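Local coordinates for protein histidine kinase (Synechocystis sp., PDB 5DFY) that senses light through a bilin-binding GAF domain carrying phycocyanobilin, the photochromic part of a larger protein that is probably a phosphorelay sensor histidine kinase, at residues 119-131 / 143-157. Residues are numbered along the deposited sequence; the frame is centred on the assembly and turned at random.
Sequences YRNHESLAVGDVE and LRRFEIRAFLTVPVF. With CYC (phycocyanobilin), chain B.
Phe151 lies against Val127, whose CB sits over one face of the ring, 4.0 Å from its centroid, while Leu125 CD2 and Val130 CG1 meet the ring at its edge. With CG between the backbone N and carbonyl carbon (chi1 68°), the phenyl group is set along the sheet face where Leu125 and Val127 project, and a flat ring suits this place because branched chains can pack on its face and rim alike. The same Leu125 methyl touches phycocyanobilin. On the opposite sheet face, Ala126 CB meets Leu152 CD1, both side chains touching helix 179-203; the small alanine suits this close approach.

Strand 125-127 is an outermost strand of the antiparallel GAF sheet within this chain. Leu125 and Thr153 form a hydrogen-bonded pair, as do Val127 and Phe151; Val127 N reaches Phe151 O at 2.8 Å. Thr153 O takes Leu125 N and, from above its carbonyl plane, Tyr119 OH at 3.2 Å, while the threonine hydroxyl OG1 donates to OB of the bilin at 2.9 Å. Farther along, the His122 and Phe157 rings form an offset stack, planes 14° apart.

At the other end, Arg149 grips Asp129 side-on, NE to OD1 at 2.8 Å and NH2 to OD2 at 3.1 Å. From the opposite carboxylate face Glu131 N reaches OD1, an Asx turn suited to a short acidic side chain. An alanine at Asp129 would probably leave Arg149 without its mate and the turn less firmly held. Extended Arg144 grips Glu131 with NH2 to OE1 at 2.8 Å and NE to OE2 at 2.9 Å, both on syn lone pairs, the planes nearly coplanar. Two salt bridges thus tie the loop after strand 125-127 to the end of helix 137-145 and the turn into strand 150-158, while Tyr119, Leu125 and Thr153 line the chromophore pocket.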
loop_
_atom_site.group_PDB
_atom_site.type_symbol
_atom_site.label_atom_id
_atom_site.label_comp_id
_atom_site.label_asym_id
_atom_site.label_seq_id
_atom_site.Cartn_x
_atom_site.Cartn_y
_atom_site.Cartn_z
ATOM N N TYR A 119 -2.174 -14.258 9.037
ATOM C CA TYR A 119 -1.677 -13.411 7.978
ATOM C C TYR A 119 -2.359 -12.039 7.995
ATOM O O TYR A 119 -1.773 -11.050 7.556
ATOM C CB TYR A 119 -1.863 -14.130 6.641
ATOM C CG TYR A 119 -1.019 -15.380 6.614
ATOM C CD1 TYR A 119 0.345 -15.285 6.486
ATOM C CD2 TYR A 119 -1.576 -16.640 6.747
ATOM C CE1 TYR A 119 1.150 -16.390 6.501
ATOM C CE2 TYR A 119 -0.761 -17.775 6.764
ATOM C CZ TYR A 119 0.599 -17.627 6.629
ATOM O OH TYR A 119 1.448 -18.718 6.619
ATOM N N ARG A 120 -3.550 -11.978 8.589
ATOM C CA ARG A 120 -4.245 -10.705 8.828
ATOM C C ARG A 120 -3.384 -9.754 9.663
ATOM O O ARG A 120 -3.487 -8.532 9.533
ATOM C CB ARG A 120 -5.559 -10.940 9.559
ATOM C CG ARG A 120 -6.599 -11.767 8.816
ATOM C CD ARG A 120 -7.777 -12.149 9.760
ATOM N NE ARG A 120 -7.428 -13.129 10.793
ATOM C CZ ARG A 120 -8.290 -13.617 11.683
ATOM N NH1 ARG A 120 -9.560 -13.221 11.670
ATOM N NH2 ARG A 120 -7.892 -14.510 12.580
ATOM N N ASN A 121 -2.560 -10.328 10.539
ATOM C CA ASN A 121 -1.670 -9.560 11.416
ATOM C C ASN A 121 -0.218 -9.432 10.910
ATOM O O ASN A 121 0.685 -9.172 11.680
ATOM C CB ASN A 121 -1.658 -10.201 12.806
ATOM C CG ASN A 121 -1.081 -9.293 13.887
ATOM O OD1 ASN A 121 -1.307 -8.075 13.903
ATOM N ND2 ASN A 121 -0.323 -9.888 14.784
ATOM N N HIS A 122 -0.004 -9.597 9.603
ATOM C CA HIS A 122 1.342 -9.502 9.000
ATOM C C HIS A 122 2.317 -10.549 9.536
ATOM O O HIS A 122 3.530 -10.334 9.530
ATOM C CB HIS A 122 1.935 -8.107 9.183
ATOM C CG HIS A 122 1.119 -7.026 8.557
ATOM N ND1 HIS A 122 1.368 -6.540 7.288
ATOM C CD2 HIS A 122 0.057 -6.328 9.024
ATOM C CE1 HIS A 122 0.495 -5.593 7.001
ATOM N NE2 HIS A 122 -0.316 -5.446 8.030
ATOM N N GLU A 123 1.791 -11.673 10.002
ATOM C CA GLU A 123 2.622 -12.729 10.570
ATOM C C GLU A 123 2.953 -13.778 9.521
ATOM O O GLU A 123 2.173 -13.998 8.599
ATOM C CB GLU A 123 1.926 -13.429 11.725
ATOM C CG GLU A 123 1.738 -12.570 12.949
ATOM C CD GLU A 123 0.920 -13.296 14.028
ATOM O OE1 GLU A 123 1.057 -14.535 14.148
ATOM O OE2 GLU A 123 0.127 -12.633 14.732
ATOM N N SER A 124 4.061 -14.465 9.712
ATOM C CA SER A 124 4.380 -15.584 8.838
ATOM C C SER A 124 4.418 -16.895 9.612
ATOM O O SER A 124 4.315 -16.912 10.833
ATOM C CB SER A 124 5.686 -15.326 8.103
ATOM O OG SER A 124 6.759 -15.073 8.960
ATOM N N LEU A 125 4.502 -17.993 8.878
ATOM C CA LEU A 125 4.648 -19.314 9.468
ATOM C C LEU A 125 5.783 -20.033 8.748
ATOM O O LEU A 125 5.772 -20.174 7.512
ATOM C CB LEU A 125 3.359 -20.113 9.389
ATOM C CG LEU A 125 3.433 -21.556 9.914
ATOM C CD1 LEU A 125 3.882 -21.590 11.364
ATOM C CD2 LEU A 125 2.095 -22.254 9.751
ATOM N N ALA A 126 6.755 -20.466 9.534
ATOM C CA ALA A 126 7.900 -21.228 9.061
ATOM C C ALA A 126 7.882 -22.584 9.739
ATOM O O ALA A 126 7.878 -22.678 10.967
ATOM C CB ALA A 126 9.206 -20.507 9.358
ATOM N N VAL A 127 7.885 -23.631 8.932
ATOM C CA VAL A 127 7.808 -25.008 9.426
ATOM C C VAL A 127 8.933 -25.800 8.779
ATOM O O VAL A 127 9.009 -25.914 7.550
ATOM C CB VAL A 127 6.443 -25.632 9.120
ATOM C CG1 VAL A 127 6.447 -27.143 9.381
ATOM C CG2 VAL A 127 5.365 -24.951 9.947
ATOM N N GLY A 128 9.815 -26.329 9.612
ATOM C CA GLY A 128 10.990 -27.027 9.129
ATOM C C GLY A 128 10.767 -28.472 8.714
ATOM O O GLY A 128 11.524 -28.999 7.910
ATOM N N ASP A 129 9.747 -29.112 9.262
ATOM C CA ASP A 129 9.410 -30.488 8.899
ATOM C C ASP A 129 7.937 -30.697 9.137
ATOM O O ASP A 129 7.490 -30.743 10.286
ATOM C CB ASP A 129 10.237 -31.488 9.711
ATOM C CG ASP A 129 10.102 -32.897 9.208
ATOM O OD1 ASP A 129 9.129 -33.199 8.497
ATOM O OD2 ASP A 129 10.999 -33.714 9.521
ATOM N N VAL A 130 7.154 -30.801 8.068
ATOM C CA VAL A 130 5.723 -30.919 8.223
ATOM C C VAL A 130 5.361 -32.187 8.999
ATOM O O VAL A 130 4.293 -32.259 9.583
ATOM C CB VAL A 130 4.976 -30.934 6.877
ATOM C CG1 VAL A 130 5.215 -29.615 6.109
ATOM C CG2 VAL A 130 5.363 -32.149 6.035
ATOM N N GLU A 131 6.247 -33.174 8.993
ATOM C CA GLU A 131 5.931 -34.456 9.613
ATOM C C GLU A 131 5.981 -34.378 11.133
ATOM O O GLU A 131 5.382 -35.215 11.814
ATOM C CB GLU A 131 6.887 -35.536 9.102
ATOM C CG GLU A 131 6.675 -35.865 7.620
ATOM C CD GLU A 131 5.306 -36.467 7.318
ATOM O OE1 GLU A 131 4.712 -37.103 8.216
ATOM O OE2 GLU A 131 4.814 -36.304 6.177
ATOM N N LEU A 143 -0.271 -31.128 2.330
ATOM C CA LEU A 143 1.158 -30.834 2.281
ATOM C C LEU A 143 1.889 -31.959 1.549
ATOM O O LEU A 143 2.690 -31.701 0.650
ATOM C CB LEU A 143 1.721 -30.624 3.680
ATOM C CG LEU A 143 1.205 -29.341 4.367
ATOM C CD1 LEU A 143 1.368 -29.408 5.869
ATOM C CD2 LEU A 143 1.951 -28.122 3.819
ATOM N N ARG A 144 1.606 -33.203 1.920
ATOM C CA ARG A 144 2.209 -34.347 1.233
ATOM C C ARG A 144 1.850 -34.395 -0.245
ATOM O O ARG A 144 2.699 -34.666 -1.099
ATOM C CB ARG A 144 1.773 -35.645 1.916
ATOM C CG ARG A 144 2.315 -35.799 3.295
ATOM C CD ARG A 144 1.607 -36.951 3.980
ATOM N NE ARG A 144 2.307 -37.352 5.182
ATOM C CZ ARG A 144 1.865 -38.289 6.010
ATOM N NH1 ARG A 144 0.717 -38.896 5.767
ATOM N NH2 ARG A 144 2.568 -38.602 7.086
ATOM N N ARG A 145 0.588 -34.118 -0.556
ATOM C CA ARG A 145 0.106 -34.136 -1.931
ATOM C C ARG A 145 0.890 -33.158 -2.802
ATOM O O ARG A 145 1.193 -33.431 -3.968
ATOM C CB ARG A 145 -1.398 -33.807 -1.939
ATOM C CG ARG A 145 -2.041 -33.582 -3.270
ATOM C CD ARG A 145 -3.504 -33.134 -3.035
ATOM N NE ARG A 145 -4.088 -32.523 -4.223
ATOM C CZ ARG A 145 -4.995 -31.547 -4.214
ATOM N NH1 ARG A 145 -5.440 -31.032 -3.072
ATOM N NH2 ARG A 145 -5.447 -31.070 -5.365
ATOM N N PHE A 146 1.230 -32.008 -2.223
ATOM C CA PHE A 146 1.972 -30.989 -2.943
ATOM C C PHE A 146 3.487 -31.104 -2.742
ATOM O O PHE A 146 4.249 -30.219 -3.131
ATOM C CB PHE A 146 1.452 -29.615 -2.525
ATOM C CG PHE A 146 0.009 -29.387 -2.929
ATOM C CD1 PHE A 146 -0.448 -29.775 -4.182
ATOM C CD2 PHE A 146 -0.883 -28.818 -2.058
ATOM C CE1 PHE A 146 -1.766 -29.583 -4.539
ATOM C CE2 PHE A 146 -2.198 -28.632 -2.417
ATOM C CZ PHE A 146 -2.633 -29.000 -3.646
ATOM N N GLU A 147 3.931 -32.229 -2.203
ATOM C CA GLU A 147 5.349 -32.540 -2.017
ATOM C C GLU A 147 6.055 -31.456 -1.184
ATOM O O GLU A 147 7.174 -31.055 -1.475
ATOM C CB GLU A 147 6.059 -32.748 -3.369
ATOM C CG GLU A 147 7.330 -33.570 -3.210
ATOM C CD GLU A 147 7.970 -34.002 -4.519
ATOM O OE1 GLU A 147 7.643 -33.462 -5.601
ATOM O OE2 GLU A 147 8.828 -34.906 -4.472
ATOM N N ILE A 148 5.382 -31.010 -0.131
ATOM C CA ILE A 148 5.922 -30.000 0.767
ATOM C C ILE A 148 6.456 -30.682 2.025
ATOM O O ILE A 148 5.682 -31.222 2.811
ATOM C CB ILE A 148 4.851 -28.967 1.160
ATOM C CG1 ILE A 148 4.389 -28.193 -0.085
ATOM C CG2 ILE A 148 5.436 -28.000 2.168
ATOM C CD1 ILE A 148 3.106 -27.380 0.115
ATOM N N ARG A 149 7.770 -30.682 2.207
ATOM C CA ARG A 149 8.373 -31.218 3.418
ATOM C C ARG A 149 8.642 -30.129 4.448
ATOM O O ARG A 149 8.661 -30.391 5.643
ATOM C CB ARG A 149 9.673 -31.935 3.092
ATOM C CG ARG A 149 10.358 -32.580 4.299
ATOM C CD ARG A 149 9.517 -33.716 4.900
ATOM N NE ARG A 149 10.188 -34.243 6.075
ATOM C CZ ARG A 149 11.198 -35.109 6.028
ATOM N NH1 ARG A 149 11.638 -35.585 4.865
ATOM N NH2 ARG A 149 11.771 -35.503 7.153
ATOM N N ALA A 150 8.897 -28.913 3.965
ATOM C CA ALA A 150 9.201 -27.754 4.825
ATOM C C ALA A 150 8.652 -26.540 4.107
ATOM O O ALA A 150 8.689 -26.509 2.888
ATOM C CB ALA A 150 10.688 -27.586 5.057
ATOM N N PHE A 151 8.126 -25.547 4.827
ATOM C CA PHE A 151 7.608 -24.362 4.138
ATOM C C PHE A 151 7.805 -23.099 4.932
ATOM O O PHE A 151 7.885 -23.115 6.151
ATOM C CB PHE A 151 6.122 -24.524 3.777
ATOM C CG PHE A 151 5.170 -24.557 4.940
ATOM C CD1 PHE A 151 4.682 -23.376 5.493
ATOM C CD2 PHE A 151 4.706 -25.765 5.439
ATOM C CE1 PHE A 151 3.784 -23.396 6.553
ATOM C CE2 PHE A 151 3.797 -25.796 6.498
ATOM C CZ PHE A 151 3.336 -24.611 7.059
ATOM N N LEU A 152 7.842 -21.999 4.205
ATOM C CA LEU A 152 7.896 -20.677 4.792
ATOM C C LEU A 152 6.864 -19.844 4.019
ATOM O O LEU A 152 7.045 -19.604 2.820
ATOM C CB LEU A 152 9.299 -20.106 4.673
ATOM C CG LEU A 152 9.527 -18.632 5.006
ATOM C CD1 LEU A 152 8.896 -18.213 6.283
ATOM C CD2 LEU A 152 11.009 -18.354 4.998
ATOM N N THR A 153 5.774 -19.442 4.677
ATOM C CA THR A 153 4.681 -18.797 3.977
ATOM C C THR A 153 4.398 -17.467 4.665
ATOM O O THR A 153 4.226 -17.409 5.876
ATOM C CB THR A 153 3.446 -19.738 3.917
ATOM O OG1 THR A 153 3.820 -20.909 3.171
ATOM C CG2 THR A 153 2.256 -19.090 3.235
ATOM N N VAL A 154 4.413 -16.400 3.866
ATOM C CA VAL A 154 4.298 -15.019 4.362
ATOM C C VAL A 154 3.139 -14.308 3.675
ATOM O O VAL A 154 2.686 -14.715 2.611
ATOM C CB VAL A 154 5.591 -14.230 4.148
ATOM C CG1 VAL A 154 6.753 -14.920 4.790
ATOM C CG2 VAL A 154 5.879 -14.023 2.675
ATOM N N PRO A 155 2.639 -13.222 4.287
ATOM C CA PRO A 155 1.505 -12.520 3.697
ATOM C C PRO A 155 1.887 -11.511 2.633
ATOM O O PRO A 155 2.956 -10.908 2.728
ATOM C CB PRO A 155 0.886 -11.789 4.902
ATOM C CG PRO A 155 1.983 -11.621 5.849
ATOM C CD PRO A 155 3.007 -12.694 5.614
ATOM N N VAL A 156 1.021 -11.348 1.636
ATOM C CA VAL A 156 1.173 -10.329 0.616
ATOM C C VAL A 156 0.063 -9.301 0.804
ATOM O O VAL A 156 -1.115 -9.613 0.545
ATOM C CB VAL A 156 1.094 -10.927 -0.795
ATOM C CG1 VAL A 156 1.291 -9.830 -1.818
ATOM C CG2 VAL A 156 2.135 -12.023 -0.982
ATOM N N PHE A 157 0.434 -8.096 1.233
ATOM C CA PHE A 157 -0.504 -6.989 1.373
ATOM C C PHE A 157 -0.422 -6.080 0.168
ATOM O O PHE A 157 0.664 -5.693 -0.259
ATOM C CB PHE A 157 -0.244 -6.183 2.649
ATOM C CG PHE A 157 -0.885 -6.774 3.860
ATOM C CD1 PHE A 157 -0.317 -7.866 4.483
ATOM C CD2 PHE A 157 -2.078 -6.260 4.357
ATOM C CE1 PHE A 157 -0.911 -8.455 5.582
ATOM C CE2 PHE A 157 -2.677 -6.841 5.465
ATOM C CZ PHE A 157 -2.093 -7.931 6.073
HETATM C CHA CYC B . -3.468 -24.117 8.786
HETATM N NA CYC B . -3.230 -23.972 6.262
HETATM C C1A CYC B . -2.944 -23.615 7.659
HETATM C C2A CYC B . -1.891 -22.545 7.615
HETATM C C3A CYC B . -1.553 -22.271 6.238
HETATM C C4A CYC B . -2.375 -23.163 5.404
HETATM C CMA CYC B . -0.548 -21.243 5.788
HETATM C CAA CYC B . -1.357 -21.835 8.847
HETATM C CBA CYC B . -2.452 -20.776 9.105
HETATM C CGA CYC B . -2.289 -19.915 10.357
HETATM O O1A CYC B . -1.474 -20.269 11.239
HETATM O O2A CYC B . -2.986 -18.857 10.536
HETATM C CHB CYC B . -2.490 -23.269 3.923
HETATM N NB CYC B . -0.060 -23.017 3.348
HETATM C C1B CYC B . -1.523 -22.972 3.071
HETATM C C2B CYC B . -1.717 -22.573 1.672
HETATM C C3B CYC B . -0.461 -22.380 1.082
HETATM C C4B CYC B . 0.603 -22.667 2.070
HETATM C CMB CYC B . -3.079 -22.415 1.031
HETATM C CAB CYC B . -0.189 -21.958 -0.357
HETATM C CBB CYC B . 0.420 -20.564 -0.385
HETATM O OB CYC B . 1.803 -22.621 1.945
HETATM N NC CYC B . -6.098 -27.529 5.379
HETATM C C1C CYC B . -6.296 -28.264 4.404
HETATM C C2C CYC B . -7.584 -29.345 4.761
HETATM C C3C CYC B . -8.249 -28.766 5.725
HETATM C C4C CYC B . -7.116 -27.901 6.489
HETATM C CMC CYC B . -8.386 -29.694 3.455
HETATM C CAC CYC B . -9.043 -29.716 6.782
HETATM C CBC CYC B . -10.270 -30.274 6.098
HETATM O OC CYC B . -5.697 -28.254 3.347
HETATM C CHD CYC B . -7.160 -27.509 7.770
HETATM N ND CYC B . -5.269 -25.757 7.790
HETATM C C1D CYC B . -6.140 -26.617 8.402
HETATM C C2D CYC B . -5.953 -26.567 9.754
HETATM C C3D CYC B . -4.971 -25.663 9.998
HETATM C C4D CYC B . -4.549 -25.159 8.771
HETATM C CMD CYC B . -6.759 -27.391 10.748
HETATM C CAD CYC B . -4.433 -25.272 11.351
HETATM C CBD CYC B . -3.138 -26.002 11.645
HETATM C CGD CYC B . -3.407 -27.490 11.787
HETATM O O1D CYC B . -3.015 -28.308 10.912
HETATM O O2D CYC B . -4.038 -27.935 12.785
#